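Local coordinates for protein glutathione synthetase-like effector 30 (Gpa-GSS30-apo) (Globodera pallida, PDB 5OET) that probably acts as an effector in plant parasitism, having evolved from glutathione synthetase, the ATP-dependent ligase that joins gamma-glutamylcysteine to glycine, at residues 35-40 with 455-460; 162-167 with 478-483. All coordinates share one frame; numbering follows the deposited sequence.

Interaction 1: residues 35-40 with 455-460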
ATOM      1  N   TYR A  35       0.138   4.624 -30.145  1.00 59.33           N
ATOM      2  CA  TYR A  35       0.801   4.430 -28.858  1.00 55.89           C
ATOM      3  C   TYR A  35       1.774   3.267 -28.914  1.00 55.30           C
ATOM      4  O   TYR A  35       1.419   2.169 -29.333  1.00 56.63           O
ATOM      5  CB  TYR A  35      -0.235   4.130 -27.755  1.00 53.91           C
ATOM      6  CG  TYR A  35       0.375   3.839 -26.392  1.00 50.70           C
ATOM      7  CD1 TYR A  35       0.672   4.869 -25.514  1.00 48.98           C
ATOM      8  CD2 TYR A  35       0.641   2.533 -25.987  1.00 49.28           C
ATOM      9  CE1 TYR A  35       1.236   4.612 -24.277  1.00 47.91           C
ATOM     10  CE2 TYR A  35       1.198   2.256 -24.751  1.00 47.53           C
ATOM     11  CZ  TYR A  35       1.502   3.297 -23.892  1.00 47.63           C
ATOM     12  OH  TYR A  35       2.056   3.049 -22.640  1.00 46.32           O
ATOM     13  N   CYS A  36       3.003   3.513 -28.498  1.00 54.69           N
ATOM     14  CA  CYS A  36       3.927   2.434 -28.177  1.00 55.02           C
ATOM     15  C   CYS A  36       4.934   2.938 -27.144  1.00 53.64           C
ATOM     16  O   CYS A  36       5.206   4.133 -27.050  1.00 54.40           O
ATOM     17  CB  CYS A  36       4.597   1.870 -29.426  1.00 57.29           C
ATOM     18  SG  CYS A  36       6.175   2.638 -29.815  1.00 61.55           S
ATOM     19  N   VAL A  37       5.471   2.021 -26.363  1.00 52.22           N
ATOM     20  CA  VAL A  37       6.157   2.392 -25.138  1.00 51.05           C
ATOM     21  C   VAL A  37       7.508   3.078 -25.357  1.00 52.30           C
ATOM     22  O   VAL A  37       7.806   4.050 -24.666  1.00 54.79           O
ATOM     23  CB  VAL A  37       6.257   1.173 -24.210  1.00 49.38           C
ATOM     24  CG1 VAL A  37       7.225   1.412 -23.076  1.00 49.31           C
ATOM     25  CG2 VAL A  37       4.882   0.855 -23.662  1.00 48.69           C
ATOM     26  N   PRO A  38       8.340   2.579 -26.287  1.00 53.27           N
ATOM     27  CA  PRO A  38       9.609   3.279 -26.579  1.00 54.38           C
ATOM     28  C   PRO A  38       9.487   4.779 -26.903  1.00 55.40           C
ATOM     29  O   PRO A  38      10.308   5.543 -26.426  1.00 54.77           O
ATOM     30  CB  PRO A  38      10.160   2.516 -27.778  1.00 55.50           C
ATOM     31  CG  PRO A  38       9.629   1.143 -27.595  1.00 55.14           C
ATOM     32  CD  PRO A  38       8.273   1.278 -26.970  1.00 53.78           C
ATOM     33  N   ASN A  39       8.455   5.183 -27.657  1.00 57.39           N
ATOM     34  CA  ASN A  39       8.232   6.604 -28.039  1.00 58.17           C
ATOM     35  C   ASN A  39       7.688   7.504 -26.925  1.00 56.64           C
ATOM     36  O   ASN A  39       7.369   8.661 -27.170  1.00 57.51           O
ATOM     37  CB  ASN A  39       7.304   6.714 -29.260  1.00 59.42           C
ATOM     38  CG  ASN A  39       7.828   5.964 -30.462  1.00 60.94           C
ATOM     39  OD1 ASN A  39       7.056   5.478 -31.276  1.00 62.31           O
ATOM     40  ND2 ASN A  39       9.143   5.848 -30.568  1.00 61.64           N
ATOM     41  N   ILE A  40       7.567   6.983 -25.712  1.00 54.84           N
ATOM     42  CA  ILE A  40       7.299   7.808 -24.541  1.00 54.01           C
ATOM     43  C   ILE A  40       8.593   8.495 -24.113  1.00 54.04           C
ATOM     44  O   ILE A  40       8.631   9.713 -24.021  1.00 55.10           O
ATOM     45  CB  ILE A  40       6.739   6.969 -23.367  1.00 52.06           C
ATOM     46  CG1 ILE A  40       5.392   6.355 -23.771  1.00 52.98           C
ATOM     47  CG2 ILE A  40       6.629   7.813 -22.100  1.00 50.68           C
ATOM     48  CD1 ILE A  40       4.818   5.379 -22.764  1.00 52.75           C
ATOM     49  N   LYS A 455       6.994  -4.016 -27.170  1.00 51.67           N
ATOM     50  CA  LYS A 455       8.160  -3.523 -26.437  1.00 50.09           C
ATOM     51  C   LYS A 455       7.695  -2.829 -25.149  1.00 46.98           C
ATOM     52  O   LYS A 455       6.709  -2.084 -25.153  1.00 47.20           O
ATOM     53  CB  LYS A 455       8.947  -2.531 -27.301  1.00 52.45           C
ATOM     54  CG  LYS A 455       9.633  -3.117 -28.541  1.00 55.50           C
ATOM     55  CD  LYS A 455      11.120  -3.413 -28.311  1.00 57.55           C
ATOM     56  CE  LYS A 455      11.966  -3.240 -29.589  1.00 59.41           C
ATOM     57  NZ  LYS A 455      12.167  -4.496 -30.372  1.00 60.40           N
ATOM     58  N   ASN A 456       8.404  -3.080 -24.054  1.00 43.95           N
ATOM     59  CA  ASN A 456       8.122  -2.447 -22.777  1.00 41.24           C
ATOM     60  C   ASN A 456       9.368  -2.532 -21.902  1.00 41.11           C
ATOM     61  O   ASN A 456      10.384  -3.149 -22.299  1.00 42.34           O
ATOM     62  CB  ASN A 456       6.933  -3.140 -22.099  1.00 40.14           C
ATOM     63  CG  ASN A 456       6.052  -2.171 -21.314  1.00 38.81           C
ATOM     64  OD1 ASN A 456       6.561  -1.281 -20.633  1.00 38.81           O
ATOM     65  ND2 ASN A 456       4.743  -2.333 -21.409  1.00 36.59           N
ATOM     66  N   HIS A 457       9.308  -1.907 -20.732  1.00 39.56           N
ATOM     67  CA  HIS A 457      10.394  -1.967 -19.766  1.00 40.27           C
ATOM     68  C   HIS A 457       9.947  -2.733 -18.523  1.00 40.70           C
ATOM     69  O   HIS A 457       8.830  -2.565 -18.057  1.00 42.38           O
ATOM     70  CB  HIS A 457      10.825  -0.551 -19.382  1.00 40.27           C
ATOM     71  CG  HIS A 457      10.893   0.380 -20.545  1.00 40.45           C
ATOM     72  ND1 HIS A 457      11.894   0.318 -21.482  1.00 40.93           N
ATOM     73  CD2 HIS A 457      10.067   1.378 -20.935  1.00 40.62           C
ATOM     74  CE1 HIS A 457      11.679   1.238 -22.407  1.00 42.40           C
ATOM     75  NE2 HIS A 457      10.568   1.886 -22.106  1.00 41.40           N
ATOM     76  N   PHE A 458      10.833  -3.548 -17.968  1.00 41.39           N
ATOM     77  CA  PHE A 458      10.509  -4.444 -16.847  1.00 41.10           C
ATOM     78  C   PHE A 458      11.232  -4.028 -15.559  1.00 40.95           C
ATOM     79  O   PHE A 458      12.447  -3.931 -15.540  1.00 42.58           O
ATOM     80  CB  PHE A 458      10.938  -5.863 -17.222  1.00 42.07           C
ATOM     81  CG  PHE A 458       9.977  -6.603 -18.112  1.00 41.98           C
ATOM     82  CD1 PHE A 458       8.914  -5.975 -18.768  1.00 41.40           C
ATOM     83  CD2 PHE A 458      10.166  -7.987 -18.308  1.00 42.92           C
ATOM     84  CE1 PHE A 458       8.049  -6.722 -19.568  1.00 42.61           C
ATOM     85  CE2 PHE A 458       9.301  -8.725 -19.106  1.00 42.97           C
ATOM     86  CZ  PHE A 458       8.240  -8.089 -19.740  1.00 42.47           C
ATOM     87  N   VAL A 459      10.484  -3.808 -14.489  1.00 40.92           N
ATOM     88  CA  VAL A 459      11.041  -3.333 -13.226  1.00 41.64           C
ATOM     89  C   VAL A 459      11.003  -4.458 -12.210  1.00 43.21           C
ATOM     90  O   VAL A 459       9.933  -4.944 -11.892  1.00 42.21           O
ATOM     91  CB  VAL A 459      10.208  -2.165 -12.695  1.00 39.94           C
ATOM     92  CG1 VAL A 459      10.827  -1.586 -11.427  1.00 39.07           C
ATOM     93  CG2 VAL A 459      10.078  -1.122 -13.780  1.00 40.42           C
ATOM     94  N   ARG A 460      12.165  -4.859 -11.702  1.00 46.61           N
ATOM     95  CA  ARG A 460      12.270  -5.972 -10.774  1.00 48.67           C
ATOM     96  C   ARG A 460      12.959  -5.537  -9.499  1.00 49.22           C
ATOM     97  O   ARG A 460      13.811  -4.658  -9.540  1.00 47.46           O
ATOM     98  CB  ARG A 460      13.072  -7.103 -11.376  1.00 51.95           C
ATOM     99  CG  ARG A 460      12.224  -8.075 -12.168  1.00 55.36           C
ATOM    100  CD  ARG A 460      13.097  -9.067 -12.932  1.00 61.53           C
ATOM    101  NE  ARG A 460      13.108  -8.823 -14.387  1.00 66.74           N
ATOM    102  CZ  ARG A 460      13.970  -9.363 -15.263  1.00 70.51           C
ATOM    103  NH1 ARG A 460      14.940 -10.198 -14.867  1.00 72.26           N
ATOM    104  NH2 ARG A 460      13.853  -9.069 -16.562  1.00 69.78           N
TER
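Val37 makes most of this contact, laying its CB and both methyls against Lys455, Asn456 and His457; no hydrogen bond joins the two segments. Its CB points toward the strand and sits 3.4 Å from the backbone O of Lys455. CG1, anti to the backbone N (chi1 167°), reaches the His457 ring obliquely, 3.5 Å from NE2, and also meets OD1 of Asn456 at 3.7 Å, while CG2 lies against Lys455 O and ND2 of Asn456. That amide is held by three hydrogen bonds: OD1 accepts the backbone N of His457 at 2.8 Å, in the carbonyl plane and on a lone pair, and ND2 bonds to Ser94 OG and Tyr92 O. Both ends of the Asn456 amide, against which the methyls lie, thus have hydrogen-bond partners. The His457 ring is held in turn through ND1 by the backbone N of Asn468. In the fold, a loop preceding helix 44-59 is here laid on strand 454-459, which runs in the sheet between strands 83-90 and 469-484. Pro38 follows, its ring crossing the Lys455 side chain at about a right angle, with CG 3.7 Å from Lys455 CB. Beyond CB the lysine turns away, and NZ forms a salt bridge with Asp470. Next, Ile40 N bonds to Val37 O at 3.1 Å, closing a turn whose first two residues are the ones that make the contact.

Interaction 2: residues 162-167 with 478-483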
ATOM      1  N   MET A 162     -20.885 -20.025  -5.310  1.00 49.66           N
ATOM      2  CA  MET A 162     -20.270 -18.779  -5.755  1.00 49.40           C
ATOM      3  C   MET A 162     -19.180 -19.188  -6.714  1.00 49.15           C
ATOM      4  O   MET A 162     -18.377 -20.045  -6.394  1.00 48.97           O
ATOM      5  CB  MET A 162     -19.659 -18.048  -4.579  1.00 49.13           C
ATOM      6  CG  MET A 162     -18.807 -16.862  -4.957  1.00 49.16           C
ATOM      7  SD  MET A 162     -18.439 -15.939  -3.468  1.00 48.51           S
ATOM      8  CE  MET A 162     -17.014 -15.023  -4.048  1.00 49.09           C
ATOM      9  N   PHE A 163     -19.148 -18.578  -7.890  1.00 49.94           N
ATOM     10  CA  PHE A 163     -18.309 -19.074  -8.967  1.00 49.80           C
ATOM     11  C   PHE A 163     -17.612 -17.902  -9.634  1.00 50.22           C
ATOM     12  O   PHE A 163     -18.259 -17.108 -10.309  1.00 51.50           O
ATOM     13  CB  PHE A 163     -19.186 -19.875  -9.924  1.00 49.95           C
ATOM     14  CG  PHE A 163     -18.530 -20.221 -11.216  1.00 49.45           C
ATOM     15  CD1 PHE A 163     -17.210 -20.667 -11.258  1.00 49.30           C
ATOM     16  CD2 PHE A 163     -19.246 -20.119 -12.408  1.00 49.90           C
ATOM     17  CE1 PHE A 163     -16.611 -20.984 -12.469  1.00 49.89           C
ATOM     18  CE2 PHE A 163     -18.663 -20.435 -13.620  1.00 49.73           C
ATOM     19  CZ  PHE A 163     -17.347 -20.866 -13.657  1.00 50.59           C
ATOM     20  N   CYS A 164     -16.309 -17.781  -9.387  1.00 50.23           N
ATOM     21  CA  CYS A 164     -15.478 -16.707  -9.929  1.00 51.47           C
ATOM     22  C   CYS A 164     -14.472 -17.349 -10.889  1.00 49.29           C
ATOM     23  O   CYS A 164     -13.885 -18.390 -10.586  1.00 47.15           O
ATOM     24  CB  CYS A 164     -14.743 -15.929  -8.814  1.00 54.44           C
ATOM     25  SG  CYS A 164     -15.725 -14.754  -7.797  1.00 60.37           S
ATOM     26  N   GLN A 165     -14.286 -16.710 -12.046  1.00 47.66           N
ATOM     27  CA  GLN A 165     -13.456 -17.240 -13.122  1.00 45.16           C
ATOM     28  C   GLN A 165     -12.519 -16.168 -13.619  1.00 43.11           C
ATOM     29  O   GLN A 165     -12.859 -14.997 -13.581  1.00 41.51           O
ATOM     30  CB  GLN A 165     -14.347 -17.714 -14.259  1.00 46.25           C
ATOM     31  CG  GLN A 165     -13.783 -18.794 -15.173  1.00 46.49           C
ATOM     32  CD  GLN A 165     -14.736 -19.113 -16.315  1.00 47.27           C
ATOM     33  OE1 GLN A 165     -15.053 -18.246 -17.117  1.00 47.89           O
ATOM     34  NE2 GLN A 165     -15.209 -20.356 -16.384  1.00 49.25           N
ATOM     35  N   ARG A 166     -11.323 -16.586 -14.033  1.00 43.33           N
ATOM     36  CA  ARG A 166     -10.420 -15.760 -14.831  1.00 43.63           C
ATOM     37  C   ARG A 166     -10.141 -16.516 -16.119  1.00 42.94           C
ATOM     38  O   ARG A 166      -9.566 -17.588 -16.079  1.00 43.68           O
ATOM     39  CB  ARG A 166      -9.116 -15.446 -14.079  1.00 43.89           C
ATOM     40  CG  ARG A 166      -8.446 -14.142 -14.558  1.00 44.95           C
ATOM     41  CD  ARG A 166      -7.074 -13.897 -13.939  1.00 44.84           C
ATOM     42  NE  ARG A 166      -6.108 -14.922 -14.357  1.00 45.90           N
ATOM     43  CZ  ARG A 166      -5.261 -15.599 -13.571  1.00 45.89           C
ATOM     44  NH1 ARG A 166      -5.182 -15.384 -12.248  1.00 46.94           N
ATOM     45  NH2 ARG A 166      -4.478 -16.517 -14.125  1.00 45.37           N
ATOM     46  N   ALA A 167     -10.590 -15.970 -17.244  1.00 43.56           N
ATOM     47  CA  ALA A 167     -10.271 -16.491 -18.587  1.00 43.95           C
ATOM     48  C   ALA A 167      -9.070 -15.728 -19.110  1.00 44.17           C
ATOM     49  O   ALA A 167      -9.083 -14.499 -19.072  1.00 45.49           O
ATOM     50  CB  ALA A 167     -11.446 -16.281 -19.525  1.00 43.88           C
ATOM     51  N   PHE A 478     -11.693 -11.198 -15.544  1.00 44.58           N
ATOM     52  CA  PHE A 478     -12.426 -11.672 -14.369  1.00 45.64           C
ATOM     53  C   PHE A 478     -13.939 -11.548 -14.489  1.00 45.54           C
ATOM     54  O   PHE A 478     -14.434 -10.553 -14.978  1.00 46.39           O
ATOM     55  CB  PHE A 478     -12.026 -10.860 -13.138  1.00 46.22           C
ATOM     56  CG  PHE A 478     -10.612 -11.057 -12.716  1.00 46.48           C
ATOM     57  CD1 PHE A 478     -10.273 -12.085 -11.853  1.00 46.27           C
ATOM     58  CD2 PHE A 478      -9.620 -10.200 -13.165  1.00 47.68           C
ATOM     59  CE1 PHE A 478      -8.969 -12.265 -11.436  1.00 46.67           C
ATOM     60  CE2 PHE A 478      -8.302 -10.383 -12.766  1.00 48.22           C
ATOM     61  CZ  PHE A 478      -7.972 -11.414 -11.895  1.00 47.99           C
ATOM     62  N   GLY A 479     -14.658 -12.545 -13.984  1.00 45.81           N
ATOM     63  CA  GLY A 479     -16.105 -12.441 -13.748  1.00 46.07           C
ATOM     64  C   GLY A 479     -16.602 -13.444 -12.712  1.00 45.40           C
ATOM     65  O   GLY A 479     -16.064 -14.548 -12.606  1.00 42.95           O
ATOM     66  N   CYS A 480     -17.625 -13.063 -11.950  1.00 47.19           N
ATOM     67  CA  CYS A 480     -18.214 -13.967 -10.957  1.00 49.34           C
ATOM     68  C   CYS A 480     -19.702 -14.155 -11.130  1.00 48.32           C
ATOM     69  O   CYS A 480     -20.403 -13.268 -11.571  1.00 47.41           O
ATOM     70  CB  CYS A 480     -17.979 -13.499  -9.518  1.00 50.84           C
ATOM     71  SG  CYS A 480     -16.275 -13.203  -9.068  1.00 56.26           S
ATOM     72  N   LEU A 481     -20.142 -15.321 -10.683  1.00 48.74           N
ATOM     73  CA  LEU A 481     -21.537 -15.738 -10.619  1.00 49.57           C
ATOM     74  C   LEU A 481     -21.931 -16.008  -9.177  1.00 48.08           C
ATOM     75  O   LEU A 481     -21.090 -16.340  -8.331  1.00 45.50           O
ATOM     76  CB  LEU A 481     -21.701 -17.086 -11.317  1.00 50.51           C
ATOM     77  CG  LEU A 481     -22.059 -17.182 -12.762  1.00 51.99           C
ATOM     78  CD1 LEU A 481     -22.439 -18.618 -13.107  1.00 53.77           C
ATOM     79  CD2 LEU A 481     -23.196 -16.231 -12.998  1.00 53.91           C
ATOM     80  N   LEU A 482     -23.225 -15.900  -8.917  1.00 48.37           N
ATOM     81  CA  LEU A 482     -23.847 -16.589  -7.800  1.00 48.06           C
ATOM     82  C   LEU A 482     -25.032 -17.387  -8.354  1.00 48.92           C
ATOM     83  O   LEU A 482     -25.977 -16.812  -8.933  1.00 48.56           O
ATOM     84  CB  LEU A 482     -24.299 -15.586  -6.764  1.00 48.15           C
ATOM     85  CG  LEU A 482     -24.292 -16.098  -5.354  1.00 48.89           C
ATOM     86  CD1 LEU A 482     -22.898 -16.541  -4.938  1.00 47.90           C
ATOM     87  CD2 LEU A 482     -24.845 -14.986  -4.477  1.00 50.45           C
ATOM     88  N   GLY A 483     -24.978 -18.703  -8.195  1.00 48.19           N
ATOM     89  CA  GLY A 483     -25.938 -19.568  -8.864  1.00 50.92           C
ATOM     90  C   GLY A 483     -26.303 -20.772  -8.044  1.00 52.25           C
ATOM     91  O   GLY A 483     -25.561 -21.152  -7.137  1.00 51.12           O
TER
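Cys164 and Cys480 are joined by a disulfide between two antiparallel strands, SG to SG 2.1 Å. They face each other as a non-hydrogen-bonded pair with CA atoms 4.0 Å apart, which makes this a cross-strand disulfide at a non-hydrogen-bonded position. The SS torsion of 102° is near the usual right angle for a disulfide.

Backbone hydrogen bonds fix the register on both sides of the disulfide. Phe163 and Leu481 exchange two, Phe163 N to Leu481 O at 3.0 Å and Leu481 N returning to Phe163 O. Gln165 and Gly479 form the second hydrogen-bonded pair, with Gln165 N to Gly479 O at 2.9 Å and Gly479 N to Gln165 O at 3.1 Å. The strand directions differ by 164°, as expected of a slightly twisted antiparallel pair.

A CH-pi contact extends the cysteine side of the sheet: Arg166 CG lies over one face of the Phe478 ring, 3.8 Å from its centroid and 15° off the normal. The bend at chi3 leaves the guanidinium steeply tilted to the ring rather than stacked on it, with NE bridged to Asp168 and NH1 bonded to Gly192 O.

Apolar contacts complete the pairing. Leu482 CD1 touches Met162 CB at 3.6 Å, and on the other sheet face Leu481 CD1 meets the edge of the Phe163 ring at CD2, in the ring plane.

Strands 179-188 and 490-504 flank the pair. Helix 225-240 covers Met162, Cys480 and Leu482, while helix 98-119 packs on Gln165 and Leu481 across the sheet.

Both interactions involve strands of one large mixed sheet, in which strand 469-484 pairs with both strand 454-459 and strand 160-173. Their centres are 32 Å apart and their nearest atoms about 16 Å, without touching. Interaction 2 lies close to the centre of the chain, interaction 1 about 25 Å from it. Along the sequence the segments alternate: 35-40, 162-167, 455-460, 478-483. Strand 160-173 is built into the sheet beside a late strand, whereas 35-40 only packs against it: interaction 1 brings the start of the modelled chain onto a late strand by van der Waals contact, without a hydrogen bond between its segments, while interaction 2 pairs two interior strands by hydrogen bonds and a disulfide.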